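Long-range contacts in putative hydrolase (PDB 3LHO), which probably acts as an iron-dependent dioxygenase of the 2-oxoadipate dioxygenase/decarboxylase family: residues 168-173 / 236-241; 178-183 / 207-212. One frame throughout, in Å; residues are numbered along the deposited sequence.

Both contacts are largely buried and use adjacent strands of one mixed sheet: 235-239, used by contact 1, lies next to 208-212, used by contact 2. Contact 1 works within the sheet, pairing parallel strands through backbone bonds that an asparagine side chain prolongs past the last bridge. Contact 2 works across the sheet face, with helix 179-188 laid on the outermost strand 208-212 and held by side chains and water. The centres of contact 1 and contact 2 are about 8 Å apart. Ile170 packs on Ile179, and Tyr240 OH probably hydrogen-bonds Glu209 OE1 at 2.7 Å, so apolar and polar side chains alike join them.

Contact 1: 168-173 / 236-241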
loop_
_atom_site.group_PDB
_atom_site.type_symbol
_atom_site.label_atom_id
_atom_site.label_comp_id
_atom_site.label_asym_id
_atom_site.label_seq_id
_atom_site.Cartn_x
_atom_site.Cartn_y
_atom_site.Cartn_z
ATOM N N VAL A 168 -4.295 3.216 -9.417
ATOM C CA VAL A 168 -5.288 3.656 -10.375
ATOM C C VAL A 168 -5.873 2.520 -11.168
ATOM O O VAL A 168 -5.143 1.622 -11.595
ATOM C CB VAL A 168 -4.690 4.721 -11.323
ATOM C CG1 VAL A 168 -5.700 5.135 -12.388
ATOM C CG2 VAL A 168 -4.235 5.949 -10.472
ATOM N N SER A 169 -7.198 2.533 -11.342
ATOM C CA SER A 169 -7.854 1.559 -12.149
ATOM C C SER A 169 -7.808 2.053 -13.588
ATOM O O SER A 169 -8.514 3.027 -13.946
ATOM C CB SER A 169 -9.325 1.393 -11.739
ATOM O OG SER A 169 -9.993 0.569 -12.679
ATOM N N ILE A 170 -7.009 1.357 -14.398
ATOM C CA ILE A 170 -6.906 1.654 -15.826
ATOM C C ILE A 170 -8.257 1.328 -16.488
ATOM O O ILE A 170 -8.729 2.096 -17.323
ATOM C CB ILE A 170 -5.742 0.876 -16.505
ATOM C CG1 ILE A 170 -4.387 1.376 -15.958
ATOM C CG2 ILE A 170 -5.790 1.046 -18.031
ATOM C CD1 ILE A 170 -3.205 0.500 -16.359
ATOM N N ASN A 171 -8.868 0.214 -16.086
ATOM C CA ASN A 171 -10.212 -0.163 -16.547
ATOM C C ASN A 171 -11.143 1.042 -16.559
ATOM O O ASN A 171 -11.836 1.288 -17.532
ATOM C CB ASN A 171 -10.840 -1.260 -15.688
ATOM C CG ASN A 171 -10.000 -2.555 -15.646
ATOM O OD1 ASN A 171 -8.816 -2.551 -15.247
ATOM N ND2 ASN A 171 -10.622 -3.663 -16.017
ATOM N N ASP A 172 -11.131 1.806 -15.469
ATOM C CA ASP A 172 -12.065 2.916 -15.282
ATOM C C ASP A 172 -11.653 4.259 -15.879
ATOM O O ASP A 172 -12.479 5.176 -15.915
ATOM C CB ASP A 172 -12.347 3.097 -13.816
ATOM C CG ASP A 172 -13.204 1.942 -13.221
ATOM O OD1 ASP A 172 -14.448 2.040 -13.246
ATOM O OD2 ASP A 172 -12.633 0.987 -12.658
ATOM N N LEU A 173 -10.420 4.393 -16.362
ATOM C CA LEU A 173 -9.998 5.684 -16.961
ATOM C C LEU A 173 -10.715 5.872 -18.311
ATOM O O LEU A 173 -10.565 5.054 -19.211
ATOM C CB LEU A 173 -8.493 5.737 -17.191
ATOM C CG LEU A 173 -7.542 5.821 -15.997
ATOM C CD1 LEU A 173 -6.114 5.659 -16.504
ATOM C CD2 LEU A 173 -7.718 7.138 -15.210
ATOM N N PHE A 236 -0.547 1.451 -11.155
ATOM C CA PHE A 236 -1.587 1.441 -12.207
ATOM C C PHE A 236 -1.898 -0.002 -12.495
ATOM O O PHE A 236 -1.001 -0.807 -12.625
ATOM C CB PHE A 236 -1.082 2.198 -13.452
ATOM C CG PHE A 236 -0.494 3.542 -13.104
ATOM C CD1 PHE A 236 -1.296 4.659 -13.036
ATOM C CD2 PHE A 236 0.843 3.669 -12.752
ATOM C CE1 PHE A 236 -0.766 5.881 -12.628
ATOM C CE2 PHE A 236 1.371 4.905 -12.354
ATOM C CZ PHE A 236 0.564 5.990 -12.282
ATOM N N ALA A 237 -3.176 -0.361 -12.557
ATOM C CA ALA A 237 -3.546 -1.755 -12.802
ATOM C C ALA A 237 -4.686 -1.850 -13.812
ATOM O O ALA A 237 -5.682 -1.123 -13.717
ATOM C CB ALA A 237 -3.970 -2.449 -11.466
ATOM N N ARG A 238 -4.527 -2.754 -14.778
ATOM C CA ARG A 238 -5.604 -3.174 -15.627
ATOM C C ARG A 238 -5.967 -4.617 -15.294
ATOM O O ARG A 238 -5.119 -5.481 -15.357
ATOM C CB ARG A 238 -5.216 -3.073 -17.100
ATOM C CG ARG A 238 -6.352 -3.474 -18.046
ATOM C CD ARG A 238 -6.098 -3.092 -19.493
ATOM N NE ARG A 238 -7.093 -3.716 -20.380
ATOM C CZ ARG A 238 -7.026 -3.743 -21.712
ATOM N NH1 ARG A 238 -6.018 -3.192 -22.368
ATOM N NH2 ARG A 238 -7.991 -4.325 -22.398
ATOM N N ARG A 239 -7.241 -4.863 -14.986
ATOM C CA ARG A 239 -7.732 -6.220 -14.803
ATOM C C ARG A 239 -8.561 -6.719 -15.971
ATOM O O ARG A 239 -9.245 -5.938 -16.642
ATOM C CB ARG A 239 -8.572 -6.306 -13.536
ATOM C CG ARG A 239 -7.803 -6.009 -12.277
ATOM C CD ARG A 239 -8.766 -5.945 -11.074
ATOM N NE ARG A 239 -7.964 -5.642 -9.908
ATOM C CZ ARG A 239 -7.137 -6.503 -9.318
ATOM N NH1 ARG A 239 -7.037 -7.778 -9.716
ATOM N NH2 ARG A 239 -6.399 -6.076 -8.328
ATOM N N TYR A 240 -8.504 -8.038 -16.181
ATOM C CA TYR A 240 -9.230 -8.698 -17.243
ATOM C C TYR A 240 -10.262 -9.685 -16.732
ATOM O O TYR A 240 -10.164 -10.173 -15.588
ATOM C CB TYR A 240 -8.251 -9.397 -18.172
ATOM C CG TYR A 240 -7.344 -8.457 -18.928
ATOM C CD1 TYR A 240 -6.231 -7.884 -18.320
ATOM C CD2 TYR A 240 -7.565 -8.174 -20.270
ATOM C CE1 TYR A 240 -5.397 -7.036 -19.022
ATOM C CE2 TYR A 240 -6.738 -7.342 -20.967
ATOM C CZ TYR A 240 -5.652 -6.774 -20.357
ATOM O OH TYR A 240 -4.818 -5.943 -21.075
ATOM N N PRO A 241 -11.297 -9.948 -17.546
ATOM C CA PRO A 241 -12.317 -10.911 -17.140
ATOM C C PRO A 241 -11.814 -12.341 -17.099
ATOM O O PRO A 241 -11.020 -12.754 -17.946
ATOM C CB PRO A 241 -13.392 -10.776 -18.224
ATOM C CG PRO A 241 -13.171 -9.491 -18.848
ATOM C CD PRO A 241 -11.711 -9.194 -18.738
#
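The amide of Asn171 is the flat group that meets strand 235-239 directly, with partners in or near its own plane. Its OD1 accepts from Arg239 N at 2.8 Å, with the donor in the carbonyl plane on a lone pair, while ND2 donates a hydrogen bond to Arg239 O at 2.7 Å and keeps that oxygen only 14° out of the amide plane. The side-chain amide takes over from the backbone where the chain turns off, gripping both polar atoms of Arg239. CG lies anti to the carbonyl carbon (chi1 -59°), which swings the amide to the strand although the chain has already entered the type I turn Ile170-Leu173. Replacing Asn171 by an alanine removes both amide bonds and would probably leave Arg239 N and O without these mates. Tyr240 OH lies 3.0 Å above one face of the Arg238 guanidinium, offset toward its rim. The Phe236 ring is met obliquely by Val168, whose CB lies 3.8 Å from CD1, the two side chains running alongside and pointing the same way. Upstream, the parallel pairing rests on two backbone bonds, Ala237 N to Val168 O (3.0 Å) and Ile170 N to Ala237 O (2.9 Å). Ile170 lays CB 3.4 Å from Ala237 O and, in the conformer described, turns CD1 toward Phe236 CB. Arg239, by contrast, sends its guanidinium away to a salt bridge with Asp40 and a cation-pi contact with Phe251. Strand 208-212 lines the other edge of 235-239, and helix 22-32 and Leu186 of helix 179-188 touch Phe236.

Contact 2: 178-183 / 207-212; sequences RIEDVN and LLEQSS
Helix 179-188 lies over the outermost strand 208-212 of the mixed sheet, an alpha-on-beta packing in which the axes of the short segments run nearly parallel, 8° apart, at 9.5 Å. Ile179, in the first turn of the helix, fills the interface. Its CG1 branch, anti to the backbone N (chi1 -169°), carries CD1 to the strand backbone, 3.5 Å from Gln210 C, while CG2 rests against the Glu209 carboxylate, 3.7 Å from OE1. One turn on, Asn183 OD1 accepts a hydrogen bond from Ser211 OG at 2.9 Å, and the donor sits in the carbonyl plane on a lone pair. Glu180 bends at chi2 and brings OE2 to 4.0 Å from Glu209 OE2, the two carboxylates with their planes 70° apart. Water 1 accepts from Ile179 N and lies 2.6 Å from Glu209 OE1; water 2 bridges Glu180 OE1 and Glu209 OE2. Glu209 OE1 is also bonded by Tyr240 OH, and Arg178, at the N-cap position, forms a salt bridge with Asp181 and only a long charge contact with Glu180. The chemistry thus divides: the Ile179 side chain and one direct hydrogen bond join helix to strand, whereas the two carboxylates meet through water. The intervening waters probably ease their repulsion, and a raised pKa for one of them would be consistent with this closeness.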
loop_
_atom_site.group_PDB
_atom_site.type_symbol
_atom_site.label_atom_id
_atom_site.label_comp_id
_atom_site.label_asym_id
_atom_site.label_seq_id
_atom_site.Cartn_x
_atom_site.Cartn_y
_atom_site.Cartn_z
ATOM N N ARG A 178 -5.148 1.028 -22.760
ATOM C CA ARG A 178 -4.052 0.113 -22.491
ATOM C C ARG A 178 -3.088 0.701 -21.492
ATOM O O ARG A 178 -2.804 1.911 -21.524
ATOM C CB ARG A 178 -3.290 -0.220 -23.786
ATOM C CG ARG A 178 -4.141 -0.843 -24.924
ATOM C CD ARG A 178 -3.250 -1.368 -26.090
ATOM N NE ARG A 178 -2.243 -0.370 -26.474
ATOM C CZ ARG A 178 -0.970 -0.618 -26.828
ATOM N NH1 ARG A 178 -0.467 -1.857 -26.868
ATOM N NH2 ARG A 178 -0.171 0.404 -27.138
ATOM N N ILE A 179 -2.554 -0.165 -20.627
ATOM C CA ILE A 179 -1.513 0.228 -19.664
ATOM C C ILE A 179 -0.308 0.877 -20.391
ATOM O O ILE A 179 0.246 1.889 -19.920
ATOM C CB ILE A 179 -1.078 -0.981 -18.709
ATOM C CG1 ILE A 179 -0.195 -0.467 -17.562
ATOM C CG2 ILE A 179 -0.351 -2.112 -19.487
ATOM C CD1 ILE A 179 -0.160 -1.334 -16.300
ATOM N N GLU A 180 0.063 0.325 -21.550
ATOM C CA GLU A 180 1.149 0.903 -22.363
ATOM C C GLU A 180 0.887 2.364 -22.708
ATOM O O GLU A 180 1.801 3.159 -22.741
ATOM C CB GLU A 180 1.416 0.109 -23.647
ATOM C CG GLU A 180 1.895 -1.317 -23.392
ATOM C CD GLU A 180 0.752 -2.307 -23.143
ATOM O OE1 GLU A 180 -0.432 -1.897 -23.027
ATOM O OE2 GLU A 180 1.040 -3.509 -23.052
ATOM N N ASP A 181 -0.368 2.714 -22.960
ATOM C CA ASP A 181 -0.693 4.082 -23.321
ATOM C C ASP A 181 -0.652 4.984 -22.107
ATOM O O ASP A 181 -0.227 6.124 -22.201
ATOM C CB ASP A 181 -2.057 4.140 -24.003
ATOM C CG ASP A 181 -2.058 3.402 -25.330
ATOM O OD1 ASP A 181 -1.089 3.584 -26.096
ATOM O OD2 ASP A 181 -2.990 2.624 -25.586
ATOM N N VAL A 182 -1.076 4.483 -20.956
ATOM C CA VAL A 182 -0.943 5.277 -19.705
ATOM C C VAL A 182 0.534 5.522 -19.409
ATOM O O VAL A 182 0.952 6.633 -19.066
ATOM C CB VAL A 182 -1.593 4.553 -18.513
ATOM C CG1 VAL A 182 -1.325 5.302 -17.182
ATOM C CG2 VAL A 182 -3.106 4.387 -18.781
ATOM N N ASN A 183 1.327 4.466 -19.528
ATOM C CA ASN A 183 2.769 4.554 -19.282
ATOM C C ASN A 183 3.430 5.580 -20.187
ATOM O O ASN A 183 4.297 6.348 -19.737
ATOM C CB ASN A 183 3.436 3.172 -19.432
ATOM C CG ASN A 183 3.208 2.274 -18.224
ATOM O OD1 ASN A 183 2.632 2.707 -17.212
ATOM N ND2 ASN A 183 3.677 1.017 -18.303
ATOM N N LEU A 207 -4.306 -12.085 -16.723
ATOM C CA LEU A 207 -5.509 -11.353 -16.298
ATOM C C LEU A 207 -5.250 -10.080 -15.457
ATOM O O LEU A 207 -6.181 -9.502 -14.882
ATOM C CB LEU A 207 -6.474 -12.275 -15.562
ATOM C CG LEU A 207 -6.863 -13.556 -16.283
ATOM C CD1 LEU A 207 -7.768 -14.355 -15.364
ATOM C CD2 LEU A 207 -7.536 -13.289 -17.627
ATOM N N LEU A 208 -3.998 -9.645 -15.418
ATOM C CA LEU A 208 -3.596 -8.504 -14.609
ATOM C C LEU A 208 -2.325 -7.882 -15.167
ATOM O O LEU A 208 -1.345 -8.579 -15.432
ATOM C CB LEU A 208 -3.392 -8.909 -13.132
ATOM C CG LEU A 208 -2.923 -7.809 -12.163
ATOM C CD1 LEU A 208 -3.973 -6.728 -12.096
ATOM C CD2 LEU A 208 -2.642 -8.354 -10.736
ATOM N N GLU A 209 -2.345 -6.563 -15.343
ATOM C CA GLU A 209 -1.148 -5.821 -15.732
ATOM C C GLU A 209 -0.959 -4.685 -14.769
ATOM O O GLU A 209 -1.921 -4.000 -14.463
ATOM C CB GLU A 209 -1.273 -5.249 -17.136
ATOM C CG GLU A 209 -1.264 -6.272 -18.252
ATOM C CD GLU A 209 -1.701 -5.671 -19.593
ATOM O OE1 GLU A 209 -2.724 -4.963 -19.657
ATOM O OE2 GLU A 209 -1.007 -5.901 -20.593
ATOM N N GLN A 210 0.274 -4.464 -14.307
ATOM C CA GLN A 210 0.556 -3.377 -13.378
ATOM C C GLN A 210 1.825 -2.653 -13.775
ATOM O O GLN A 210 2.715 -3.231 -14.402
ATOM C CB GLN A 210 0.667 -3.886 -11.929
ATOM C CG GLN A 210 -0.628 -4.448 -11.351
ATOM C CD GLN A 210 -0.499 -4.911 -9.898
ATOM O OE1 GLN A 210 0.143 -5.911 -9.617
ATOM N NE2 GLN A 210 -1.115 -4.186 -8.984
ATOM N N SER A 211 1.874 -1.371 -13.436
ATOM C CA SER A 211 3.060 -0.555 -13.626
ATOM C C SER A 211 3.088 0.428 -12.472
ATOM O O SER A 211 2.098 0.534 -11.738
ATOM C CB SER A 211 2.970 0.182 -14.969
ATOM O OG SER A 211 1.932 1.137 -14.922
ATOM N N SER A 212 4.228 1.082 -12.260
ATOM C CA SER A 212 4.372 2.054 -11.181
ATOM C C SER A 212 5.420 3.100 -11.471
ATOM O O SER A 212 6.360 2.879 -12.218
ATOM C CB SER A 212 4.714 1.379 -9.827
ATOM O OG SER A 212 5.839 0.506 -9.918
HETATM O O HOH W 1 -3.038 -2.974 -21.335
HETATM O O HOH W 2 -1.592 -4.371 -23.085
#